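Local atomic coordinates of guanylate kinase (Stenotrophomonas maltophilia, PDB entry 6WCT), a protein that catalyses the ATP-dependent phosphorylation of GMP to GDP, a step thought to be essential for recycling GMP and, indirectly, cGMP. Residues A[77-80]-A[81-84]; A[159-162]-A[163-167]; A[186-189]-A[190-194]; A[206-209]-A[210-214]. All coordinates share one frame; numbering follows the deposited sequence.

Contact 1: A[77-80]-A[81-84]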
loop_
_atom_site.group_PDB
_atom_site.type_symbol
_atom_site.label_atom_id
_atom_site.label_comp_id
_atom_site.label_asym_id
_atom_site.label_seq_id
_atom_site.Cartn_x
_atom_site.Cartn_y
_atom_site.Cartn_z
ATOM N N LYS A 77 -36.919 12.722 6.513
ATOM C CA LYS A 77 -36.062 13.539 5.665
ATOM C C LYS A 77 -35.026 12.681 4.954
ATOM O O LYS A 77 -34.763 12.870 3.761
ATOM C CB LYS A 77 -35.360 14.607 6.491
ATOM C CG LYS A 77 -34.356 15.435 5.706
ATOM C CD LYS A 77 -35.044 16.297 4.654
ATOM C CE LYS A 77 -34.050 17.255 4.007
ATOM N NZ LYS A 77 -34.683 18.187 3.032
ATOM N N PHE A 78 -34.415 11.742 5.676
ATOM C CA PHE A 78 -33.428 10.877 5.047
ATOM C C PHE A 78 -34.056 10.080 3.915
ATOM O O PHE A 78 -33.508 10.020 2.809
ATOM C CB PHE A 78 -32.803 9.946 6.078
ATOM C CG PHE A 78 -31.551 9.288 5.600
ATOM C CD1 PHE A 78 -31.607 8.248 4.674
ATOM C CD2 PHE A 78 -30.320 9.700 6.068
ATOM C CE1 PHE A 78 -30.453 7.635 4.225
ATOM C CE2 PHE A 78 -29.156 9.082 5.625
ATOM C CZ PHE A 78 -29.228 8.053 4.700
ATOM N N GLU A 79 -35.225 9.478 4.169
ATOM C CA GLU A 79 -35.894 8.720 3.117
ATOM C C GLU A 79 -36.363 9.638 1.997
ATOM O O GLU A 79 -36.390 9.224 0.832
ATOM C CB GLU A 79 -37.051 7.904 3.698
ATOM C CG GLU A 79 -36.574 6.734 4.561
ATOM C CD GLU A 79 -37.700 6.024 5.300
ATOM O OE1 GLU A 79 -37.410 5.076 6.068
ATOM O OE2 GLU A 79 -38.875 6.405 5.104
ATOM N N GLN A 80 -36.736 10.879 2.329
ATOM C CA GLN A 80 -36.964 11.890 1.299
ATOM C C GLN A 80 -35.704 12.103 0.469
ATOM O O GLN A 80 -35.772 12.314 -0.746
ATOM C CB GLN A 80 -37.403 13.212 1.935
ATOM C CG GLN A 80 -37.549 14.373 0.943
ATOM C CD GLN A 80 -37.973 15.678 1.603
ATOM O OE1 GLN A 80 -38.643 15.679 2.636
ATOM N NE2 GLN A 80 -37.566 16.799 1.013
ATOM N N MET A 81 -34.542 12.101 1.120
ATOM C CA MET A 81 -33.296 12.254 0.386
ATOM C C MET A 81 -32.944 10.997 -0.398
ATOM O O MET A 81 -32.310 11.093 -1.452
ATOM C CB MET A 81 -32.164 12.625 1.343
ATOM C CG MET A 81 -32.288 14.036 1.905
ATOM S SD MET A 81 -31.055 14.331 3.178
ATOM C CE MET A 81 -29.555 14.406 2.197
ATOM N N ILE A 82 -33.291 9.811 0.117
ATOM C CA ILE A 82 -33.118 8.590 -0.667
ATOM C C ILE A 82 -33.913 8.686 -1.960
ATOM O O ILE A 82 -33.369 8.535 -3.060
ATOM C CB ILE A 82 -33.527 7.349 0.150
ATOM C CG1 ILE A 82 -32.584 7.102 1.336
ATOM C CG2 ILE A 82 -33.628 6.106 -0.753
ATOM C CD1 ILE A 82 -32.993 5.892 2.189
ATOM N N ALA A 83 -35.219 8.961 -1.842
ATOM C CA ALA A 83 -36.110 9.012 -3.000
ATOM C C ALA A 83 -35.682 10.075 -4.008
ATOM O O ALA A 83 -35.850 9.888 -5.220
ATOM C CB ALA A 83 -37.543 9.266 -2.535
ATOM N N ALA A 84 -35.133 11.191 -3.534
ATOM C CA ALA A 84 -34.662 12.254 -4.410
ATOM C C ALA A 84 -33.345 11.923 -5.098
ATOM O O ALA A 84 -32.896 12.712 -5.935
ATOM C CB ALA A 84 -34.491 13.551 -3.622
#
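F78 and I82 meet one turn apart on helix 75-83, the short helix that packs on the mixed sheet of the GMP-binding region of this guanylate kinase. The two side chains cross obliquely. CE1 of F78 lies 3.6 Å from CG1 of I82, and CD1 of I82 comes up at the edge of the ring, in its plane. With CG anti to the backbone N (chi1 -165°), the F78 ring is carried along the helix toward the next turn even though its CB starts out in the other direction. The same pair is tied through the main chain, where I82 N donates to F78 O at 2.7 Å.

M81 flanks this pair. Its N bonds to K77 O at 2.8 Å, and its CG rests 3.3 Å from that same K77 O. CB of M81 comes equally near F78 O, at 3.3 Å. Further along, A83 N donates to E79 O at 2.9 Å.

Outside the helix, F78 stacks with the rings of F87 and W97 and touches F55, while M81 also reaches F55 and F87; the apolar face of the helix thus lies against strands 55-56 and 87-93. F78 lies near, without touching, the GMP-binding residues S54 and K98. E79 OE1 is hydrogen-bonded to NE1 of W97, the residue whose ring stacks with F78. At the far end, A84 N donates to Q80 O at 3.1 Å, and CB of A84 sits 3.4 Å from the same Q80 O.

Contact 2: A[159-162]-A[163-167]; sequences EAVI and AQRLG
V161 O accepts the N-H of R165 at 2.9 Å, and CG of R165 also lies against this oxygen, 3.2 Å away. This is the first part of helix 159-173, and the same two residues meet again through their side chains, which run alongside each other. CG1 of V161 stands over the centre of one guanidinium face, 3.7 Å from R165 CZ. The arginine reaches this place because its chain leaves beside its own backbone N and then bends at chi2 (-141°), folding the flat group back over the valine.

On a neighbouring face of the helix I162 and L166 also lie side by side, CG2 of I162 being 3.9 Å from CD1 of L166. L166 touches L147 and M151 of helix 144-152, and I162 touches R152, so this face packs against helix 144-152.

The charge of R165 is met by D157, whose OD2 forms a salt bridge with NH1, while R61, a GMP-binding residue, stands close to NH2. D157 would be expected to offset part of the R165 charge next to R61, easing the close approach of the two arginines.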
loop_
_atom_site.group_PDB
_atom_site.type_symbol
_atom_site.label_atom_id
_atom_site.label_comp_id
_atom_site.label_asym_id
_atom_site.label_seq_id
_atom_site.Cartn_x
_atom_site.Cartn_y
_atom_site.Cartn_z
ATOM N N GLU A 159 -25.853 -1.126 30.246
ATOM C CA GLU A 159 -25.302 -2.434 29.917
ATOM C C GLU A 159 -26.035 -3.057 28.737
ATOM O O GLU A 159 -25.422 -3.742 27.909
ATOM C CB GLU A 159 -25.348 -3.352 31.134
ATOM C CG GLU A 159 -24.253 -4.401 31.122
ATOM C CD GLU A 159 -22.875 -3.799 30.888
ATOM O OE1 GLU A 159 -22.265 -4.088 29.829
ATOM O OE2 GLU A 159 -22.409 -3.032 31.761
ATOM N N ALA A 160 -27.351 -2.846 28.649
ATOM C CA ALA A 160 -28.107 -3.404 27.532
ATOM C C ALA A 160 -27.720 -2.750 26.208
ATOM O O ALA A 160 -27.658 -3.420 25.171
ATOM C CB ALA A 160 -29.602 -3.231 27.781
ATOM N N VAL A 161 -27.457 -1.443 26.219
ATOM C CA VAL A 161 -27.020 -0.788 24.996
ATOM C C VAL A 161 -25.587 -1.184 24.669
ATOM O O VAL A 161 -25.241 -1.400 23.502
ATOM C CB VAL A 161 -27.201 0.735 25.106
ATOM C CG1 VAL A 161 -26.554 1.433 23.927
ATOM C CG2 VAL A 161 -28.665 1.068 25.136
ATOM N N ILE A 162 -24.741 -1.338 25.689
ATOM C CA ILE A 162 -23.365 -1.734 25.415
ATOM C C ILE A 162 -23.332 -3.127 24.811
ATOM O O ILE A 162 -22.600 -3.382 23.850
ATOM C CB ILE A 162 -22.501 -1.637 26.684
ATOM C CG1 ILE A 162 -22.268 -0.169 27.049
ATOM C CG2 ILE A 162 -21.165 -2.351 26.475
ATOM C CD1 ILE A 162 -21.245 0.032 28.137
ATOM N N ALA A 163 -24.153 -4.040 25.330
ATOM C CA ALA A 163 -24.212 -5.377 24.747
ATOM C C ALA A 163 -24.712 -5.334 23.308
ATOM O O ALA A 163 -24.206 -6.063 22.450
ATOM C CB ALA A 163 -25.099 -6.286 25.598
ATOM N N GLN A 164 -25.681 -4.463 23.012
ATOM C CA GLN A 164 -26.182 -4.367 21.643
ATOM C C GLN A 164 -25.119 -3.821 20.694
ATOM O O GLN A 164 -24.898 -4.376 19.610
ATOM C CB GLN A 164 -27.436 -3.493 21.600
ATOM C CG GLN A 164 -27.909 -3.163 20.191
ATOM C CD GLN A 164 -29.024 -2.141 20.174
ATOM O OE1 GLN A 164 -29.722 -1.955 21.164
ATOM N NE2 GLN A 164 -29.194 -1.466 19.045
ATOM N N ARG A 165 -24.430 -2.746 21.093
ATOM C CA ARG A 165 -23.432 -2.138 20.210
ATOM C C ARG A 165 -22.238 -3.063 19.995
ATOM O O ARG A 165 -21.656 -3.093 18.904
ATOM C CB ARG A 165 -22.977 -0.791 20.773
ATOM C CG ARG A 165 -24.122 0.197 21.002
ATOM C CD ARG A 165 -23.743 1.630 20.622
ATOM N NE ARG A 165 -24.920 2.496 20.538
ATOM C CZ ARG A 165 -25.127 3.576 21.291
ATOM N NH1 ARG A 165 -24.230 3.955 22.193
ATOM N NH2 ARG A 165 -26.236 4.287 21.136
ATOM N N LEU A 166 -21.857 -3.821 21.027
ATOM C CA LEU A 166 -20.797 -4.810 20.870
ATOM C C LEU A 166 -21.200 -5.874 19.865
ATOM O O LEU A 166 -20.375 -6.334 19.068
ATOM C CB LEU A 166 -20.473 -5.443 22.223
ATOM C CG LEU A 166 -19.676 -4.533 23.160
ATOM C CD1 LEU A 166 -19.457 -5.193 24.505
ATOM C CD2 LEU A 166 -18.331 -4.207 22.507
ATOM N N GLY A 167 -22.466 -6.289 19.897
ATOM C CA GLY A 167 -22.929 -7.247 18.911
ATOM C C GLY A 167 -22.914 -6.660 17.518
ATOM O O GLY A 167 -22.494 -7.314 16.560
#

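Contact 3: A[186-189]-A[190-194]; sequences EVFD and TAVDE
The ring of F188 presents one face to V192, which comes over it at a slant. CG2 of V192 sits 4.0 Å from the ring centroid, 19° off the ring normal, a CH-pi contact displaced toward the rim; its nearest ring atom is F188 CZ at 3.8 Å. A trans first torsion (177°) lays the phenyl group of F188 beside its own carbonyl carbon, and V192, one turn on, arrives to meet it. CG2 of V192 also lies 3.4 Å from F188 O, the oxygen that accepts the N-H of V192.

T190 lies aslant V187, with its OG1 approaching CB of V187 at 3.7 Å. These residues make up the N-terminal turn of helix 188-203, which follows strand 181-184, an outermost strand of the parallel sheet in this P-loop kinase. V187 takes the N-cap position, and its carbonyl oxygen receives the N-H of A191 at 2.9 Å. E186, just before it, belongs to an ADP site seen in this protein, although no ADP is bound to this chain.

F188 packs on S37 and I38 of helix 35-45, the helix that follows the P-loop, while A191 touches I38 and I183. D193 lies with its carboxylate carbon CG 3.1 Å from D189 O, and D193 N also donates to this oxygen at 3.1 Å. The carboxylate itself turns to R45 of helix 35-45, which V192 touches as well, with D193 OD1 in a salt bridge to R45 NH1.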
loop_
_atom_site.group_PDB
_atom_site.type_symbol
_atom_site.label_atom_id
_atom_site.label_comp_id
_atom_site.label_asym_id
_atom_site.label_seq_id
_atom_site.Cartn_x
_atom_site.Cartn_y
_atom_site.Cartn_z
ATOM N N GLU A 186 -3.260 -1.103 17.880
ATOM C CA GLU A 186 -2.637 -1.385 19.176
ATOM C C GLU A 186 -1.986 -0.140 19.761
ATOM O O GLU A 186 -2.280 0.249 20.897
ATOM C CB GLU A 186 -1.599 -2.507 19.041
ATOM C CG GLU A 186 -2.166 -3.867 18.656
ATOM C CD GLU A 186 -1.087 -4.937 18.505
ATOM O OE1 GLU A 186 -0.449 -5.290 19.525
ATOM O OE2 GLU A 186 -0.869 -5.408 17.362
ATOM N N VAL A 187 -1.079 0.480 19.012
ATOM C CA VAL A 187 -0.428 1.718 19.430
ATOM C C VAL A 187 -0.935 2.826 18.518
ATOM O O VAL A 187 -0.826 2.711 17.290
ATOM C CB VAL A 187 1.106 1.617 19.356
ATOM C CG1 VAL A 187 1.743 2.930 19.825
ATOM C CG2 VAL A 187 1.632 0.394 20.136
ATOM N N PHE A 188 -1.459 3.903 19.114
ATOM C CA PHE A 188 -2.139 4.926 18.325
ATOM C C PHE A 188 -1.209 5.555 17.291
ATOM O O PHE A 188 -1.547 5.623 16.103
ATOM C CB PHE A 188 -2.752 5.990 19.235
ATOM C CG PHE A 188 -3.397 7.112 18.482
ATOM C CD1 PHE A 188 -4.635 6.932 17.880
ATOM C CD2 PHE A 188 -2.767 8.338 18.361
ATOM C CE1 PHE A 188 -5.230 7.960 17.165
ATOM C CE2 PHE A 188 -3.361 9.379 17.654
ATOM C CZ PHE A 188 -4.591 9.186 17.054
ATOM N N ASP A 189 -0.031 6.020 17.715
ATOM C CA ASP A 189 0.871 6.675 16.770
ATOM C C ASP A 189 1.329 5.728 15.675
ATOM O O ASP A 189 1.670 6.172 14.571
ATOM C CB ASP A 189 2.100 7.229 17.480
ATOM C CG ASP A 189 1.784 8.426 18.355
ATOM O OD1 ASP A 189 0.772 9.116 18.099
ATOM O OD2 ASP A 189 2.558 8.673 19.301
ATOM N N THR A 190 1.397 4.428 15.977
ATOM C CA THR A 190 1.757 3.463 14.945
ATOM C C THR A 190 0.631 3.304 13.926
ATOM O O THR A 190 0.879 3.320 12.717
ATOM C CB THR A 190 2.142 2.126 15.594
ATOM O OG1 THR A 190 3.288 2.334 16.441
ATOM C CG2 THR A 190 2.506 1.112 14.557
ATOM N N ALA A 191 -0.619 3.194 14.390
ATOM C CA ALA A 191 -1.743 3.077 13.456
ATOM C C ALA A 191 -1.824 4.289 12.524
ATOM O O ALA A 191 -2.130 4.147 11.333
ATOM C CB ALA A 191 -3.059 2.908 14.225
ATOM N N VAL A 192 -1.557 5.488 13.056
ATOM C CA VAL A 192 -1.537 6.693 12.229
ATOM C C VAL A 192 -0.435 6.592 11.181
ATOM O O VAL A 192 -0.668 6.823 9.987
ATOM C CB VAL A 192 -1.378 7.944 13.119
ATOM C CG1 VAL A 192 -1.246 9.213 12.291
ATOM C CG2 VAL A 192 -2.579 8.073 14.056
ATOM N N ASP A 193 0.772 6.206 11.604
ATOM C CA ASP A 193 1.856 5.993 10.646
ATOM C C ASP A 193 1.447 5.008 9.560
ATOM O O ASP A 193 1.783 5.192 8.383
ATOM C CB ASP A 193 3.098 5.455 11.346
ATOM C CG ASP A 193 3.745 6.462 12.253
ATOM O OD1 ASP A 193 3.451 7.671 12.130
ATOM O OD2 ASP A 193 4.565 6.024 13.079
ATOM N N GLU A 194 0.758 3.933 9.950
ATOM C CA GLU A 194 0.401 2.884 9.000
ATOM C C GLU A 194 -0.661 3.362 8.019
ATOM O O GLU A 194 -0.590 3.066 6.823
ATOM C CB GLU A 194 -0.057 1.638 9.770
ATOM C CG GLU A 194 1.090 1.021 10.618
ATOM C CD GLU A 194 0.731 -0.301 11.299
ATOM O OE1 GLU A 194 -0.468 -0.575 11.518
ATOM O OE2 GLU A 194 1.666 -1.075 11.613
#

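Contact 4: A[206-209]-A[210-214]; sequences REAQ and KVRHA
Helix 206-212 is a short helix near the C-terminus that lies against the second subunit, and a salt-bridge network of R206, E207 and K210 runs along one side of it. NE of R206 donates to OE2 of E207 at 3.1 Å, very straight (173°). The glutamate oxygen lies in the guanidinium plane, but the donor stands above the plane of the carboxylate. OE1 of E207 then faces NZ of K210 at 3.7 Å, a long pair, with the two side chains lying alongside each other. E207 bends back at chi2 (-56°), bringing its carboxylate to both cations, whose like charges it would be expected to offset.

At the other end, OE1 of Q209 takes a hydrogen bond from NH1 of R212 at 2.8 Å. The oxygen is near the guanidinium plane, while the donor comes from above the amide carbonyl. H213 brings its ring edge to the same oxygen, CE1 at 3.2 Å, with amide and ring planes 75° apart. NH1 of R212 is also bonded to R203 O, linking the helix to the end of helix 188-203.

The second subunit takes up other polar ends: R206 NH1 bonds to F179 O, Q209 NE2 to V182 O and K210 NZ to N177 OD1 of that subunit. The helix thus packs across the dimer interface, beside strand 181-184 of its partner and the residues just before it.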
loop_
_atom_site.group_PDB
_atom_site.type_symbol
_atom_site.label_atom_id
_atom_site.label_comp_id
_atom_site.label_asym_id
_atom_site.label_seq_id
_atom_site.Cartn_x
_atom_site.Cartn_y
_atom_site.Cartn_z
ATOM N N ARG A 206 1.375 2.378 -10.162
ATOM C CA ARG A 206 1.797 2.598 -11.545
ATOM C C ARG A 206 0.807 3.467 -12.316
ATOM O O ARG A 206 1.204 4.431 -12.985
ATOM C CB ARG A 206 1.976 1.254 -12.256
ATOM C CG ARG A 206 2.223 1.383 -13.745
ATOM C CD ARG A 206 2.079 0.046 -14.440
ATOM N NE ARG A 206 0.743 -0.521 -14.293
ATOM C CZ ARG A 206 0.450 -1.567 -13.526
ATOM N NH1 ARG A 206 1.396 -2.178 -12.833
ATOM N NH2 ARG A 206 -0.798 -2.007 -13.448
ATOM N N GLU A 207 -0.488 3.139 -12.250
ATOM C CA GLU A 207 -1.450 3.820 -13.119
ATOM C C GLU A 207 -1.603 5.287 -12.742
ATOM O O GLU A 207 -1.739 6.144 -13.623
ATOM C CB GLU A 207 -2.805 3.112 -13.084
ATOM C CG GLU A 207 -2.800 1.747 -13.753
ATOM C CD GLU A 207 -2.329 1.799 -15.206
ATOM O OE1 GLU A 207 -2.543 2.831 -15.878
ATOM O OE2 GLU A 207 -1.722 0.813 -15.673
ATOM N N ALA A 208 -1.551 5.595 -11.441
ATOM C CA ALA A 208 -1.582 6.983 -10.992
ATOM C C ALA A 208 -0.313 7.719 -11.398
ATOM O O ALA A 208 -0.369 8.896 -11.772
ATOM C CB ALA A 208 -1.794 7.045 -9.476
ATOM N N GLN A 209 0.843 7.052 -11.304
ATOM C CA GLN A 209 2.104 7.711 -11.637
ATOM C C GLN A 209 2.238 7.947 -13.133
ATOM O O GLN A 209 2.884 8.919 -13.550
ATOM C CB GLN A 209 3.289 6.896 -11.118
ATOM C CG GLN A 209 3.428 6.923 -9.582
ATOM C CD GLN A 209 3.971 8.248 -9.058
ATOM O OE1 GLN A 209 3.365 9.301 -9.255
ATOM N NE2 GLN A 209 5.109 8.197 -8.378
ATOM N N LYS A 210 1.646 7.081 -13.955
ATOM C CA LYS A 210 1.674 7.324 -15.393
ATOM C C LYS A 210 1.003 8.648 -15.730
ATOM O O LYS A 210 1.480 9.383 -16.594
ATOM C CB LYS A 210 1.005 6.174 -16.145
ATOM C CG LYS A 210 1.887 4.947 -16.283
ATOM C CD LYS A 210 1.101 3.730 -16.727
ATOM C CE LYS A 210 0.749 3.801 -18.193
ATOM N NZ LYS A 210 -0.030 2.608 -18.600
ATOM N N VAL A 211 -0.074 8.986 -15.014
ATOM C CA VAL A 211 -0.772 10.247 -15.245
ATOM C C VAL A 211 0.033 11.410 -14.680
ATOM O O VAL A 211 0.281 12.409 -15.366
ATOM C CB VAL A 211 -2.174 10.206 -14.608
ATOM C CG1 VAL A 211 -2.892 11.554 -14.803
ATOM C CG2 VAL A 211 -2.996 9.025 -15.116
ATOM N N ARG A 212 0.435 11.302 -13.411
ATOM C CA ARG A 212 1.135 12.396 -12.739
ATOM C C ARG A 212 2.420 12.782 -13.466
ATOM O O ARG A 212 2.753 13.970 -13.561
ATOM C CB ARG A 212 1.426 11.997 -11.293
ATOM C CG ARG A 212 1.959 13.120 -10.429
ATOM C CD ARG A 212 2.013 12.691 -8.969
ATOM N NE ARG A 212 0.666 12.468 -8.450
ATOM C CZ ARG A 212 0.194 11.291 -8.047
ATOM N NH1 ARG A 212 0.966 10.209 -8.080
ATOM N NH2 ARG A 212 -1.055 11.197 -7.604
ATOM N N HIS A 213 3.134 11.802 -14.021
ATOM C CA HIS A 213 4.434 12.031 -14.644
ATOM C C HIS A 213 4.430 11.666 -16.125
ATOM O O HIS A 213 5.453 11.228 -16.663
ATOM C CB HIS A 213 5.532 11.256 -13.912
ATOM C CG HIS A 213 5.711 11.659 -12.483
ATOM N ND1 HIS A 213 5.088 11.008 -11.440
ATOM C CD2 HIS A 213 6.446 12.650 -11.923
ATOM C CE1 HIS A 213 5.434 11.575 -10.298
ATOM N NE2 HIS A 213 6.255 12.577 -10.564
ATOM N N ALA A 214 3.283 11.830 -16.790
ATOM C CA ALA A 214 3.169 11.455 -18.199
ATOM C C ALA A 214 4.251 12.116 -19.042
ATOM O O ALA A 214 4.893 11.465 -19.874
ATOM C CB ALA A 214 1.782 11.817 -18.731
#

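In the fold
All four contacts are local, along a helix or at its end, and none touches another. Contacts 1 and 2 both lie near GMP: the side chain of F78 is about 7 Å from the nucleotide and that of R165 about 6 Å, although the centres of the contacts are about 29 Å apart. Contact 3 belongs to the other nucleotide site, holding the ADP-site residue E186; its centre is about 27 Å from that of contact 2 and about 38 Å from that of contact 1, which lies on the opposite side of the chain's centre. Contact 4 is away from both sites, about 47 Å from contact 2 between centres. It follows contact 3 along the chain, and both touch the second subunit, where E186 packs on H213 of that subunit.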